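Local coordinates for 5-formaminoimidazole-4-carboxamide-1-(beta)-D-ribofuranosyl 5'-monophosphate synthetase (Methanocaldococcus jannaschii, PDB 2R7L), which catalyses the ATP- and formate-dependent formylation of the purine precursor AICAR to FAICAR without folates, as a homohexameric enzyme of the ATP-grasp superfamily, at residues F41-I46 and V60-I65; A36-F41 and M339-A344; R116-W121 and E284-G289; S87-H92 and V110-N115; E180-R185 and N248-Y253. All blocks are in the same frame, centred on the assembly; numbering follows the deposited sequence.

Contact 1 of 5, residues F41-I46 and V60-I65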
# COMPACT_ATOMS: atom_id res chain seq x y z
N PHE A 41 4.18 18.08 -3.46
CA PHE A 41 4.45 19.50 -3.27
C PHE A 41 5.17 19.74 -1.96
O PHE A 41 5.02 18.99 -1.01
CB PHE A 41 3.15 20.30 -3.25
CG PHE A 41 2.45 20.35 -4.57
CD1 PHE A 41 2.72 21.35 -5.48
CD2 PHE A 41 1.50 19.40 -4.89
CE1 PHE A 41 2.06 21.41 -6.70
CE2 PHE A 41 0.84 19.44 -6.10
CZ PHE A 41 1.12 20.44 -7.01
N SER A 42 5.98 20.80 -1.94
CA SER A 42 6.43 21.37 -0.69
C SER A 42 5.35 22.37 -0.27
O SER A 42 4.73 23.01 -1.11
CB SER A 42 7.78 22.06 -0.87
OG SER A 42 8.33 22.39 0.40
N THR A 43 5.10 22.48 1.04
CA THR A 43 3.95 23.24 1.53
C THR A 43 4.34 24.41 2.43
O THR A 43 5.28 24.32 3.22
CB THR A 43 3.02 22.35 2.36
OG1 THR A 43 3.78 21.73 3.40
CG2 THR A 43 2.37 21.29 1.49
N VAL A 44 3.57 25.49 2.32
CA VAL A 44 3.75 26.67 3.17
C VAL A 44 2.52 26.91 4.05
O VAL A 44 1.39 26.95 3.56
CB VAL A 44 4.02 27.93 2.32
CG1 VAL A 44 4.26 29.14 3.22
CG2 VAL A 44 5.21 27.70 1.38
N CYS A 45 2.74 27.07 5.34
CA CYS A 45 1.65 27.30 6.28
C CYS A 45 1.81 28.63 7.01
O CYS A 45 2.75 28.82 7.77
CB CYS A 45 1.60 26.17 7.30
SG CYS A 45 0.32 26.32 8.54
N ILE A 46 0.87 29.55 6.79
CA ILE A 46 0.84 30.78 7.58
C ILE A 46 0.31 30.47 8.97
O ILE A 46 -0.79 29.93 9.12
CB ILE A 46 -0.02 31.86 6.92
CG1 ILE A 46 0.39 32.04 5.46
CG2 ILE A 46 0.12 33.17 7.68
CD1 ILE A 46 -0.43 33.08 4.73
N VAL A 60 3.22 18.63 8.77
CA VAL A 60 2.45 18.74 7.56
C VAL A 60 2.89 19.95 6.74
O VAL A 60 2.53 20.10 5.57
CB VAL A 60 0.93 18.77 7.94
CG1 VAL A 60 0.33 20.17 7.84
CG2 VAL A 60 0.16 17.76 7.13
N ALA A 61 3.70 20.81 7.35
CA ALA A 61 4.16 22.01 6.67
C ALA A 61 5.67 22.06 6.58
O ALA A 61 6.37 21.83 7.58
CB ALA A 61 3.62 23.26 7.35
N ASP A 62 6.18 22.35 5.39
CA ASP A 62 7.62 22.41 5.18
C ASP A 62 8.18 23.77 5.58
O ASP A 62 9.24 23.85 6.18
CB ASP A 62 7.95 22.12 3.72
CG ASP A 62 7.67 20.67 3.34
OD1 ASP A 62 7.82 19.78 4.20
OD2 ASP A 62 7.30 20.44 2.17
N LYS A 63 7.46 24.84 5.22
CA LYS A 63 7.87 26.19 5.57
C LYS A 63 6.76 26.89 6.37
O LYS A 63 5.59 26.82 6.00
CB LYS A 63 8.16 26.99 4.29
CG LYS A 63 9.36 27.94 4.37
CD LYS A 63 9.50 28.60 5.74
CE LYS A 63 10.54 29.72 5.73
NZ LYS A 63 9.99 30.97 5.13
N PHE A 64 7.14 27.55 7.46
CA PHE A 64 6.20 28.38 8.21
C PHE A 64 6.45 29.86 7.94
O PHE A 64 7.59 30.33 8.00
CB PHE A 64 6.32 28.12 9.71
CG PHE A 64 5.91 26.74 10.12
CD1 PHE A 64 4.57 26.41 10.24
CD2 PHE A 64 6.87 25.77 10.37
CE1 PHE A 64 4.20 25.14 10.61
CE2 PHE A 64 6.50 24.49 10.74
CZ PHE A 64 5.16 24.18 10.86
N ILE A 65 5.38 30.60 7.65
CA ILE A 65 5.41 32.06 7.65
C ILE A 65 4.64 32.57 8.86
O ILE A 65 3.41 32.59 8.84
CB ILE A 65 4.76 32.64 6.38
CG1 ILE A 65 5.44 32.11 5.13
CG2 ILE A 65 4.80 34.17 6.42
CD1 ILE A 65 4.87 32.66 3.83

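Contact 2 of 5, residues A36-F41 and M339-A344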
# COMPACT_ATOMS: atom_id res chain seq x y z
N ALA A 36 -1.27 17.99 -0.20
CA ALA A 36 -0.22 18.57 -1.03
C ALA A 36 1.09 17.79 -0.93
O ALA A 36 1.69 17.46 -1.94
CB ALA A 36 0.01 20.02 -0.63
N LYS A 37 1.53 17.50 0.29
CA LYS A 37 2.71 16.70 0.50
C LYS A 37 2.58 15.35 -0.21
O LYS A 37 3.51 14.90 -0.87
CB LYS A 37 2.95 16.47 2.00
CG LYS A 37 3.34 17.72 2.77
CD LYS A 37 4.83 17.97 2.71
CE LYS A 37 5.58 17.00 3.61
NZ LYS A 37 7.03 17.31 3.68
N LEU A 38 1.42 14.72 -0.06
CA LEU A 38 1.17 13.40 -0.65
C LEU A 38 1.24 13.44 -2.17
O LEU A 38 1.49 12.41 -2.80
CB LEU A 38 -0.19 12.82 -0.19
CG LEU A 38 -0.29 12.24 1.22
CD1 LEU A 38 -1.74 11.92 1.58
CD2 LEU A 38 0.58 11.01 1.39
N GLU A 39 0.99 14.61 -2.75
CA GLU A 39 1.07 14.76 -4.21
C GLU A 39 2.45 15.25 -4.68
O GLU A 39 2.69 15.40 -5.87
CB GLU A 39 -0.03 15.69 -4.73
CG GLU A 39 -1.43 15.08 -4.63
CD GLU A 39 -1.62 13.90 -5.56
OE1 GLU A 39 -1.40 14.06 -6.78
OE2 GLU A 39 -2.00 12.81 -5.07
N GLY A 40 3.35 15.49 -3.73
CA GLY A 40 4.74 15.81 -4.07
C GLY A 40 5.12 17.26 -3.91
O GLY A 40 6.26 17.63 -4.18
N PHE A 41 4.18 18.08 -3.46
CA PHE A 41 4.45 19.50 -3.27
C PHE A 41 5.17 19.74 -1.96
O PHE A 41 5.02 18.99 -1.01
CB PHE A 41 3.15 20.30 -3.25
CG PHE A 41 2.45 20.35 -4.57
CD1 PHE A 41 2.72 21.35 -5.48
CD2 PHE A 41 1.50 19.40 -4.89
CE1 PHE A 41 2.06 21.41 -6.70
CE2 PHE A 41 0.84 19.44 -6.10
CZ PHE A 41 1.12 20.44 -7.01
N MET A 339 -10.16 15.65 0.49
CA MET A 339 -10.42 16.80 -0.37
C MET A 339 -9.14 17.60 -0.61
O MET A 339 -8.86 18.02 -1.73
CB MET A 339 -11.49 17.71 0.25
CG MET A 339 -11.85 18.89 -0.62
SD MET A 339 -12.60 18.42 -2.19
CE MET A 339 -14.30 18.09 -1.72
N GLY A 340 -8.36 17.80 0.44
CA GLY A 340 -7.06 18.46 0.31
C GLY A 340 -6.14 17.85 -0.75
O GLY A 340 -5.46 18.57 -1.49
N GLN A 341 -6.11 16.52 -0.82
CA GLN A 341 -5.28 15.83 -1.81
C GLN A 341 -5.86 15.92 -3.22
O GLN A 341 -5.11 15.96 -4.20
CB GLN A 341 -5.06 14.35 -1.46
CG GLN A 341 -4.06 13.69 -2.41
CD GLN A 341 -3.73 12.25 -2.07
OE1 GLN A 341 -4.29 11.67 -1.15
NE2 GLN A 341 -2.80 11.67 -2.83
N ARG A 342 -7.19 15.94 -3.31
CA ARG A 342 -7.89 16.13 -4.57
C ARG A 342 -7.64 17.52 -5.16
O ARG A 342 -7.53 17.68 -6.38
CB ARG A 342 -9.39 15.91 -4.40
CG ARG A 342 -10.19 16.04 -5.69
CD ARG A 342 -9.77 14.98 -6.68
NE ARG A 342 -10.30 15.19 -8.03
CZ ARG A 342 -9.70 15.93 -8.96
NH1 ARG A 342 -8.55 16.55 -8.69
NH2 ARG A 342 -10.25 16.06 -10.17
N ILE A 343 -7.56 18.52 -4.30
CA ILE A 343 -7.19 19.87 -4.73
C ILE A 343 -5.76 19.86 -5.29
O ILE A 343 -5.52 20.30 -6.42
CB ILE A 343 -7.32 20.89 -3.57
CG1 ILE A 343 -8.80 21.12 -3.24
CG2 ILE A 343 -6.61 22.20 -3.89
CD1 ILE A 343 -9.03 21.73 -1.87
N ALA A 344 -4.82 19.33 -4.50
CA ALA A 344 -3.40 19.26 -4.87
C ALA A 344 -3.18 18.55 -6.20
O ALA A 344 -2.35 18.96 -7.00
CB ALA A 344 -2.62 18.58 -3.78

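Contact 3 of 5, residues R116-W121 and E284-G289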
# COMPACT_ATOMS: atom_id res chain seq x y z
N ARG A 116 -12.03 33.25 -7.90
CA ARG A 116 -11.95 34.36 -6.95
C ARG A 116 -13.23 35.19 -6.85
O ARG A 116 -13.60 35.63 -5.77
CB ARG A 116 -10.80 35.27 -7.36
CG ARG A 116 -10.19 36.07 -6.25
CD ARG A 116 -9.13 36.99 -6.82
NE ARG A 116 -8.11 37.32 -5.84
CZ ARG A 116 -6.88 36.81 -5.84
NH1 ARG A 116 -6.52 35.95 -6.78
NH2 ARG A 116 -6.01 37.18 -4.91
N ARG A 117 -13.88 35.41 -7.99
CA ARG A 117 -15.08 36.24 -8.04
C ARG A 117 -16.24 35.60 -7.28
O ARG A 117 -17.04 36.30 -6.66
CB ARG A 117 -15.50 36.48 -9.50
CG ARG A 117 -14.47 37.20 -10.37
CD ARG A 117 -14.38 38.70 -10.07
NE ARG A 117 -13.27 39.02 -9.18
CZ ARG A 117 -12.95 40.25 -8.77
NH1 ARG A 117 -13.67 41.29 -9.17
NH2 ARG A 117 -11.92 40.42 -7.95
N ILE A 118 -16.31 34.28 -7.31
CA ILE A 118 -17.47 33.56 -6.79
C ILE A 118 -17.47 33.45 -5.26
O ILE A 118 -18.46 33.03 -4.67
CB ILE A 118 -17.62 32.17 -7.44
CG1 ILE A 118 -19.09 31.76 -7.46
CG2 ILE A 118 -16.74 31.13 -6.76
CD1 ILE A 118 -19.34 30.41 -8.07
N LEU A 119 -16.38 33.86 -4.63
CA LEU A 119 -16.31 33.83 -3.18
C LEU A 119 -17.30 34.84 -2.59
O LEU A 119 -17.67 34.75 -1.41
CB LEU A 119 -14.89 34.12 -2.70
CG LEU A 119 -13.79 33.12 -3.09
CD1 LEU A 119 -12.46 33.51 -2.47
CD2 LEU A 119 -14.17 31.70 -2.70
N ARG A 120 -17.70 35.80 -3.41
CA ARG A 120 -18.62 36.84 -2.97
C ARG A 120 -20.05 36.32 -2.99
O ARG A 120 -20.88 36.73 -2.19
CB ARG A 120 -18.48 38.08 -3.85
CG ARG A 120 -18.78 39.36 -3.12
CD ARG A 120 -18.57 40.57 -4.00
NE ARG A 120 -17.30 41.26 -3.76
CZ ARG A 120 -16.88 41.68 -2.57
NH1 ARG A 120 -15.73 42.33 -2.48
NH2 ARG A 120 -17.60 41.46 -1.48
N TRP A 121 -20.32 35.39 -3.90
CA TRP A 121 -21.63 34.77 -3.99
C TRP A 121 -21.91 33.79 -2.85
O TRP A 121 -23.03 33.30 -2.71
CB TRP A 121 -21.79 34.09 -5.34
CG TRP A 121 -22.01 35.06 -6.46
CD1 TRP A 121 -21.17 36.06 -6.86
CD2 TRP A 121 -23.16 35.14 -7.31
NE1 TRP A 121 -21.72 36.75 -7.92
CE2 TRP A 121 -22.94 36.20 -8.21
CE3 TRP A 121 -24.35 34.41 -7.40
CZ2 TRP A 121 -23.87 36.55 -9.19
CZ3 TRP A 121 -25.27 34.75 -8.38
CH2 TRP A 121 -25.03 35.81 -9.26
N GLU A 284 -22.86 30.34 -15.98
CA GLU A 284 -23.57 31.48 -16.57
C GLU A 284 -23.47 32.73 -15.71
O GLU A 284 -23.20 33.82 -16.22
CB GLU A 284 -25.04 31.14 -16.79
CG GLU A 284 -25.29 29.95 -17.70
CD GLU A 284 -26.75 29.55 -17.72
OE1 GLU A 284 -27.55 30.24 -17.04
OE2 GLU A 284 -27.11 28.56 -18.40
N LEU A 285 -23.68 32.58 -14.40
CA LEU A 285 -23.77 33.73 -13.51
C LEU A 285 -22.43 34.29 -13.05
O LEU A 285 -22.31 35.50 -12.82
CB LEU A 285 -24.65 33.42 -12.29
CG LEU A 285 -26.06 32.84 -12.53
CD1 LEU A 285 -26.82 32.75 -11.21
CD2 LEU A 285 -26.84 33.66 -13.55
N VAL A 286 -21.43 33.43 -12.88
CA VAL A 286 -20.11 33.90 -12.44
C VAL A 286 -18.96 33.15 -13.12
O VAL A 286 -18.32 32.30 -12.49
CB VAL A 286 -19.93 33.76 -10.91
CG1 VAL A 286 -19.07 34.90 -10.38
CG2 VAL A 286 -21.27 33.70 -10.20
N PRO A 287 -18.67 33.47 -14.40
CA PRO A 287 -17.66 32.73 -15.17
C PRO A 287 -16.28 32.74 -14.52
O PRO A 287 -15.85 33.78 -13.98
CB PRO A 287 -17.64 33.47 -16.51
CG PRO A 287 -18.97 34.15 -16.59
CD PRO A 287 -19.27 34.56 -15.19
N PRO A 288 -15.57 31.60 -14.56
CA PRO A 288 -15.95 30.33 -15.18
C PRO A 288 -16.85 29.43 -14.33
O PRO A 288 -17.11 28.29 -14.72
CB PRO A 288 -14.61 29.64 -15.41
CG PRO A 288 -13.76 30.13 -14.29
CD PRO A 288 -14.21 31.53 -13.98
N GLY A 289 -17.31 29.92 -13.19
CA GLY A 289 -18.21 29.14 -12.34
C GLY A 289 -17.50 28.58 -11.12
O GLY A 289 -16.61 29.22 -10.56

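Contact 4 of 5, residues S87-H92 and V110-N115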
# COMPACT_ATOMS: atom_id res chain seq x y z
N SER A 87 4.21 30.11 -4.28
CA SER A 87 3.00 29.52 -3.71
C SER A 87 1.73 29.81 -4.48
O SER A 87 1.45 30.96 -4.83
CB SER A 87 2.81 30.01 -2.27
OG SER A 87 3.96 29.77 -1.48
N ILE A 88 0.97 28.75 -4.75
CA ILE A 88 -0.44 28.88 -5.10
C ILE A 88 -1.23 28.72 -3.80
O ILE A 88 -1.13 27.68 -3.13
CB ILE A 88 -0.90 27.80 -6.08
CG1 ILE A 88 -0.12 27.91 -7.40
CG2 ILE A 88 -2.41 27.88 -6.32
CD1 ILE A 88 -0.49 26.83 -8.40
N VAL A 89 -1.99 29.74 -3.42
CA VAL A 89 -2.76 29.72 -2.18
C VAL A 89 -4.08 28.97 -2.35
O VAL A 89 -4.82 29.20 -3.31
CB VAL A 89 -3.05 31.14 -1.66
CG1 VAL A 89 -4.06 31.09 -0.50
CG2 VAL A 89 -1.76 31.81 -1.22
N VAL A 90 -4.36 28.07 -1.41
CA VAL A 90 -5.66 27.39 -1.37
C VAL A 90 -6.54 28.10 -0.33
O VAL A 90 -6.23 28.10 0.86
CB VAL A 90 -5.53 25.88 -1.06
CG1 VAL A 90 -6.90 25.23 -0.90
CG2 VAL A 90 -4.75 25.19 -2.18
N PRO A 91 -7.63 28.73 -0.80
CA PRO A 91 -8.45 29.53 0.09
C PRO A 91 -9.42 28.68 0.91
O PRO A 91 -9.86 27.61 0.47
CB PRO A 91 -9.23 30.42 -0.87
CG PRO A 91 -9.39 29.57 -2.08
CD PRO A 91 -8.14 28.74 -2.18
N HIS A 92 -9.73 29.16 2.11
CA HIS A 92 -10.74 28.53 2.95
C HIS A 92 -11.39 29.53 3.91
O HIS A 92 -10.97 30.69 4.01
CB HIS A 92 -10.13 27.34 3.71
CG HIS A 92 -8.99 27.70 4.59
ND1 HIS A 92 -9.08 28.67 5.57
CD2 HIS A 92 -7.73 27.20 4.68
CE1 HIS A 92 -7.92 28.75 6.21
NE2 HIS A 92 -7.09 27.87 5.69
N VAL A 110 -1.72 37.22 -5.00
CA VAL A 110 -1.06 35.91 -4.97
C VAL A 110 -1.97 34.94 -5.69
O VAL A 110 -3.18 34.96 -5.48
CB VAL A 110 -0.84 35.42 -3.53
CG1 VAL A 110 0.10 34.21 -3.51
CG2 VAL A 110 -0.28 36.54 -2.67
N PRO A 111 -1.40 34.11 -6.59
CA PRO A 111 -2.22 33.13 -7.29
C PRO A 111 -3.04 32.31 -6.30
O PRO A 111 -2.55 32.00 -5.21
CB PRO A 111 -1.18 32.26 -7.99
CG PRO A 111 -0.03 33.17 -8.21
CD PRO A 111 0.01 34.05 -7.00
N MET A 112 -4.27 31.98 -6.66
CA MET A 112 -5.18 31.35 -5.72
C MET A 112 -5.97 30.27 -6.44
O MET A 112 -6.50 30.51 -7.52
CB MET A 112 -6.15 32.38 -5.14
CG MET A 112 -6.35 32.27 -3.63
SD MET A 112 -7.57 33.44 -2.99
CE MET A 112 -9.00 32.97 -3.99
N PHE A 113 -6.02 29.08 -5.86
CA PHE A 113 -6.80 28.00 -6.44
C PHE A 113 -8.29 28.31 -6.31
O PHE A 113 -8.76 28.65 -5.23
CB PHE A 113 -6.47 26.67 -5.76
CG PHE A 113 -7.20 25.49 -6.35
CD1 PHE A 113 -6.74 24.87 -7.50
CD2 PHE A 113 -8.36 25.01 -5.76
CE1 PHE A 113 -7.41 23.80 -8.05
CE2 PHE A 113 -9.04 23.94 -6.31
CZ PHE A 113 -8.56 23.32 -7.45
N GLY A 114 -9.03 28.19 -7.41
CA GLY A 114 -10.46 28.46 -7.40
C GLY A 114 -10.89 29.70 -8.17
O GLY A 114 -10.07 30.39 -8.79
N ASN A 115 -12.19 29.98 -8.14
CA ASN A 115 -12.77 31.14 -8.82
C ASN A 115 -12.94 32.29 -7.82
O ASN A 115 -13.86 32.28 -7.01
CB ASN A 115 -14.10 30.78 -9.49
CG ASN A 115 -14.81 31.99 -10.07
OD1 ASN A 115 -14.36 33.12 -9.90
ND2 ASN A 115 -15.94 31.76 -10.74

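Contact 5 of 5, residues E180-R185 and N248-Y253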
# COMPACT_ATOMS: atom_id res chain seq x y z
N GLU A 180 -37.40 39.20 22.30
CA GLU A 180 -37.32 39.95 23.56
C GLU A 180 -36.47 39.24 24.61
O GLU A 180 -35.63 39.87 25.26
CB GLU A 180 -38.71 40.19 24.13
CG GLU A 180 -39.27 41.57 23.85
CD GLU A 180 -38.48 42.66 24.55
OE1 GLU A 180 -38.17 42.50 25.75
OE2 GLU A 180 -38.19 43.69 23.90
N ASP A 181 -36.71 37.95 24.79
CA ASP A 181 -35.93 37.16 25.74
C ASP A 181 -34.44 37.33 25.46
O ASP A 181 -33.66 37.61 26.38
CB ASP A 181 -36.33 35.69 25.65
CG ASP A 181 -35.56 34.82 26.63
OD1 ASP A 181 -35.20 35.31 27.72
OD2 ASP A 181 -35.31 33.64 26.30
N LEU A 182 -34.04 37.17 24.20
CA LEU A 182 -32.64 37.27 23.82
C LEU A 182 -32.12 38.70 23.88
O LEU A 182 -30.91 38.93 23.92
CB LEU A 182 -32.42 36.70 22.41
CG LEU A 182 -32.75 35.21 22.23
CD1 LEU A 182 -32.46 34.77 20.80
CD2 LEU A 182 -31.97 34.36 23.23
N LYS A 183 -33.04 39.65 23.89
CA LYS A 183 -32.70 41.07 23.95
C LYS A 183 -32.31 41.45 25.37
O LYS A 183 -31.27 42.08 25.59
CB LYS A 183 -33.89 41.91 23.46
CG LYS A 183 -33.70 43.42 23.52
CD LYS A 183 -34.78 44.13 22.71
CE LYS A 183 -34.77 45.64 22.91
NZ LYS A 183 -35.44 46.05 24.18
N LYS A 184 -33.14 41.06 26.33
CA LYS A 184 -32.91 41.39 27.74
C LYS A 184 -31.73 40.61 28.33
O LYS A 184 -31.15 41.03 29.33
CB LYS A 184 -34.18 41.16 28.56
CG LYS A 184 -35.35 42.06 28.19
CD LYS A 184 -35.07 43.53 28.52
CE LYS A 184 -36.27 44.43 28.20
NZ LYS A 184 -36.06 45.85 28.59
N ARG A 185 -31.39 39.48 27.72
CA ARG A 185 -30.28 38.66 28.18
C ARG A 185 -28.96 39.12 27.58
O ARG A 185 -27.90 38.57 27.90
CB ARG A 185 -30.53 37.18 27.87
CG ARG A 185 -31.80 36.64 28.49
CD ARG A 185 -32.03 35.17 28.15
NE ARG A 185 -31.32 34.28 29.07
CZ ARG A 185 -31.72 33.05 29.37
NH1 ARG A 185 -32.83 32.56 28.83
NH2 ARG A 185 -31.02 32.31 30.21
N ASN A 248 -34.03 26.73 31.93
CA ASN A 248 -34.19 27.96 31.17
C ASN A 248 -33.00 28.12 30.23
O ASN A 248 -32.06 28.86 30.52
CB ASN A 248 -34.33 29.17 32.09
CG ASN A 248 -35.58 29.09 32.97
OD1 ASN A 248 -36.65 28.70 32.50
ND2 ASN A 248 -35.43 29.45 34.24
N ILE A 249 -33.05 27.41 29.11
CA ILE A 249 -31.91 27.31 28.22
C ILE A 249 -32.34 27.50 26.77
O ILE A 249 -33.33 26.91 26.32
CB ILE A 249 -31.19 25.94 28.40
CG1 ILE A 249 -29.91 25.87 27.57
CG2 ILE A 249 -32.14 24.79 28.07
CD1 ILE A 249 -29.05 24.65 27.90
N ASN A 250 -31.61 28.34 26.05
CA ASN A 250 -31.87 28.53 24.63
C ASN A 250 -30.86 27.76 23.79
O ASN A 250 -29.69 27.65 24.17
CB ASN A 250 -31.79 30.02 24.27
CG ASN A 250 -32.78 30.86 25.06
OD1 ASN A 250 -32.39 31.74 25.83
ND2 ASN A 250 -34.07 30.58 24.88
N PRO A 251 -31.32 27.20 22.66
CA PRO A 251 -30.40 26.52 21.76
C PRO A 251 -29.44 27.48 21.07
O PRO A 251 -29.79 28.62 20.77
CB PRO A 251 -31.33 25.88 20.72
CG PRO A 251 -32.56 26.74 20.74
CD PRO A 251 -32.71 27.17 22.17
N SER A 252 -28.22 27.01 20.85
CA SER A 252 -27.29 27.68 19.96
C SER A 252 -26.75 26.66 18.98
O SER A 252 -26.83 25.45 19.22
CB SER A 252 -26.16 28.34 20.75
OG SER A 252 -25.68 27.46 21.74
N TYR A 253 -26.20 27.14 17.87
CA TYR A 253 -25.80 26.27 16.77
C TYR A 253 -24.36 26.55 16.33
O TYR A 253 -24.07 26.68 15.15
CB TYR A 253 -26.78 26.44 15.60
CG TYR A 253 -28.19 26.02 15.95
CD1 TYR A 253 -28.70 24.80 15.52
CD2 TYR A 253 -29.01 26.84 16.73
CE1 TYR A 253 -29.99 24.41 15.84
CE2 TYR A 253 -30.31 26.44 17.07
CZ TYR A 253 -30.78 25.23 16.62
OH TYR A 253 -32.06 24.82 16.94

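Contact 1 of 5, residues F41-I46 and V60-I65
Thr43 and Asp62 carry side-chain bonds that join strand 43-47 to the loop leading into strand 63-66, and the backbone pairs the strands. Lys63 N donates to Thr43 O at 3.0 Å, Cys45 N to Lys63 O at 2.9 Å and Ile65 N to Cys45 O at 3.2 Å. Asp62 OD2 takes Ser42 OG at 2.8 Å and Thr43 N at 3.2 Å. The two donors reach it from opposite faces of the carboxylate. Thr43 OG1 lies between its N and carbonyl carbon (chi1 55°). From there it donates to Val60 O at 3.0 Å and accepts from Asp62 N. The apolar contacts alternate across the sheet. Val44 CG1 meets Ile65 CD1 at 3.6 Å on one face, and Cys45 CB meets Ala61 CB at 3.5 Å on the other. Asp62 OD1 forms a salt bridge with Lys37. With an alanine in place of Asp62, Ser42 OG and Thr43 N would probably lose their shared acceptor and Lys37 its countercharge. The pair belongs to a beta-alpha-beta unit, strand 43-47, helix 53-57 and strand 63-66. Phe64 N bonds Glu18 of a neighbouring subunit, strand 20-24 flanks strand 43-47 on its other edge, and helix 29-38 packs on Thr43 and Cys45.

Contact 2 of 5, residues A36-F41 and M339-A344
A Schellman motif ends helix 29-38, and the residues around it pack on the start of helix 339-353. Gly40 has positive phi (106°), and the motif's two bonds are Phe41 N to Ala36 O and Gly40 N to Lys37 O. Across the contact, Gln341 NE2 donates to Glu39 OE2 at 2.6 Å, with an angle of 163° at the hydrogen. The oxygen uses its anti lone pair and lies close to the amide plane of Gln341. The two side chains cross at about a right angle. Gln341 is extended, with CG anti to its N (chi1 -173°), and this carries the amide across to Glu39. Glu39 is bent at chi2, and its CG lies 3.7 Å from Gln341 CG. Leu38 CD1 sits beside the amide, 3.7 Å from Gln341 OE1. Replacing Gln341 with an alanine would probably deprive Glu39 OE2 of this donor and open a gap beside Leu38. Ala344 CB fits against the helix end, 3.7 Å from Ala36 CA and 3.8 Å from Glu39 CG. Phe41 CE2 comes within 3.3 Å of Ala344 O. Arg345 gives Glu39 OE2 a salt bridge as well. Ile21 of strand 20-24 touches Ala36, Phe41 and Ala344, so both helix segments meet the parallel sheet. Further along helix 339-353, Ile347 and Leu351 pack on Phe41, while Phe330 of a neighbouring subunit touches Leu38.

Contact 3 of 5, residues R116-W121 and E284-G289
Val286 sets a methyl over one face of Trp121 where the end of helix 268-285 packs against the helically wound turns 116-121, which precede helix 125-135. Both segments lie in the ATP-grasp region of the chain. Val286 is the first residue to leave the helical conformation. It is buried and forms the tight part of the contact. Its CG2 stands over the five-membered ring of Trp121, a CH-pi contact with 3.7 Å to the ring centroid and only 13° off the normal. The same methyl also touches Ile118 CG1 at 4.0 Å, so it is wedged between indole and isoleucine. The other methyl, CG1, turns to Arg117 CB. Ile118 has CG1 anti to its N (chi1 -151°), and its CD1 extends to 3.9 Å from Gly289 O.

The outer side is looser. Leu285, partly exposed, meets the six-membered part of the indole, with CD1 3.8 Å from Trp121 CZ3. The two side chains cross at about a right angle. Arg117 is exposed. It offers only its CB to Val286, and its guanidinium end leads away from the segment.

No hydrogen bond links the two segments, and the direct contact is apolar. Just beside it, Asn115 ND2 probably donates to Gly289 O. Leu127 and Leu131 of helix 125-135 also pack on Trp121, and Glu134 of that helix touches Leu285. No other subunit touches either segment. The closest approach of all is in the tight part, where Val286 CG2 lies 3.6 Å from Trp121 CE2.

Contact 4 of 5, residues S87-H92 and V110-N115
Met112 lies against Val89 and Pro91. Its CB is 3.9 Å from Val89 O. CG comes closer to that oxygen, at 3.4 Å, and also touches Val89 CB at 4.0 Å. SD reaches Pro91 CB. The chain bends at its last torsion (chi3 58°), and CE ends 3.9 Å from Pro91 CG. The backbones form a single bridge, Val89 with Met112. Val89 N donates to Pro111 O at 2.9 Å, and Phe113 N to Val89 O at 2.8 Å. Val89 O also receives a CA-H contact from Met112. Val89 CG2 meets Val110 CG1 at 3.8 Å. Phe113 brings its CB near Val90 CG2 at 4.2 Å, while its ring leads away to Ile343 and Ile347 of helix 339-353. Residues 110-113 cross the edge of strand 87-89 at this bridge, their directions 60° apart. The strand is outermost in the parallel sheet, and strand 20-24 pairs with its other edge. The chain leads on to His92, at the N-cap of helix 93-99, whose ring meets that of the AICAR-binding His27. Chemically the contact is a pair of backbone bonds set among buried aliphatic groups, which implies that the polar backbone groups of Val89 are satisfied.

Contact 5 of 5, residues E180-R185 and N248-Y253
Asn250 points its amide at the last turn of helix 172-184, where Asp181, Leu182 and, just past the helix, Arg185 meet it. Asp181 and Asn250 approach from opposite directions, with carboxylate and amide planes 62° apart. Asp181 OD2 is 3.5 Å from Asn250 OD1 and 3.6 Å from its ND2, without a hydrogen bond. Arg185 crosses Asn250 obliquely, the guanidinium turned 72° from the amide. Its NH1 comes within 3.1 Å of Asn250 OD1, but the angle is too poor for a hydrogen bond. The edge of the guanidinium faces Asp181 OD2 and Asn248 O. The NH1 to Asp181 OD2 salt bridge is long, at 3.7 Å, and NH2 is 3.6 Å from Asn248 O. The bend of Arg185 at chi3 (85°) brings its end round to these oxygens. Leu182 slides past Asn250 in the opposite sense, with CD2 3.7 Å from OD1. The contact is mainly polar and largely at the surface. It joins helix 172-184 to the loop before strand 253-263 within the ATP-grasp region. Val203 of a neighbouring subunit touches Ile249. Leu182 packs on Phe167 of strand 167-169, helix 233-236 packs on Ile249 and Pro251, and Tyr253 of strand 253-263 touches ATP.

Contacts 1, 2 and 4 cluster round the N-terminal parallel sheet, with centres about 13 to 14 Å apart. Contact 1 pairs two of its strands, and contact 4 lies at the opposite edge strand. Contact 2 brings in helix 339-353 from the far end of the chain and so closes a loop containing the other four. Its Ile343 touches Val90 and Phe113 of contact 4. Contact 3 follows contact 4 in sequence, about 15 Å away between centres, and is joined to it through Asn115. Contact 5 is nested inside contact 3 and lies about 37 Å from it between centres, on the ATP side. Helix 339-353 thus packs the C-terminal end of the ATP-grasp range against the N-terminal sheet.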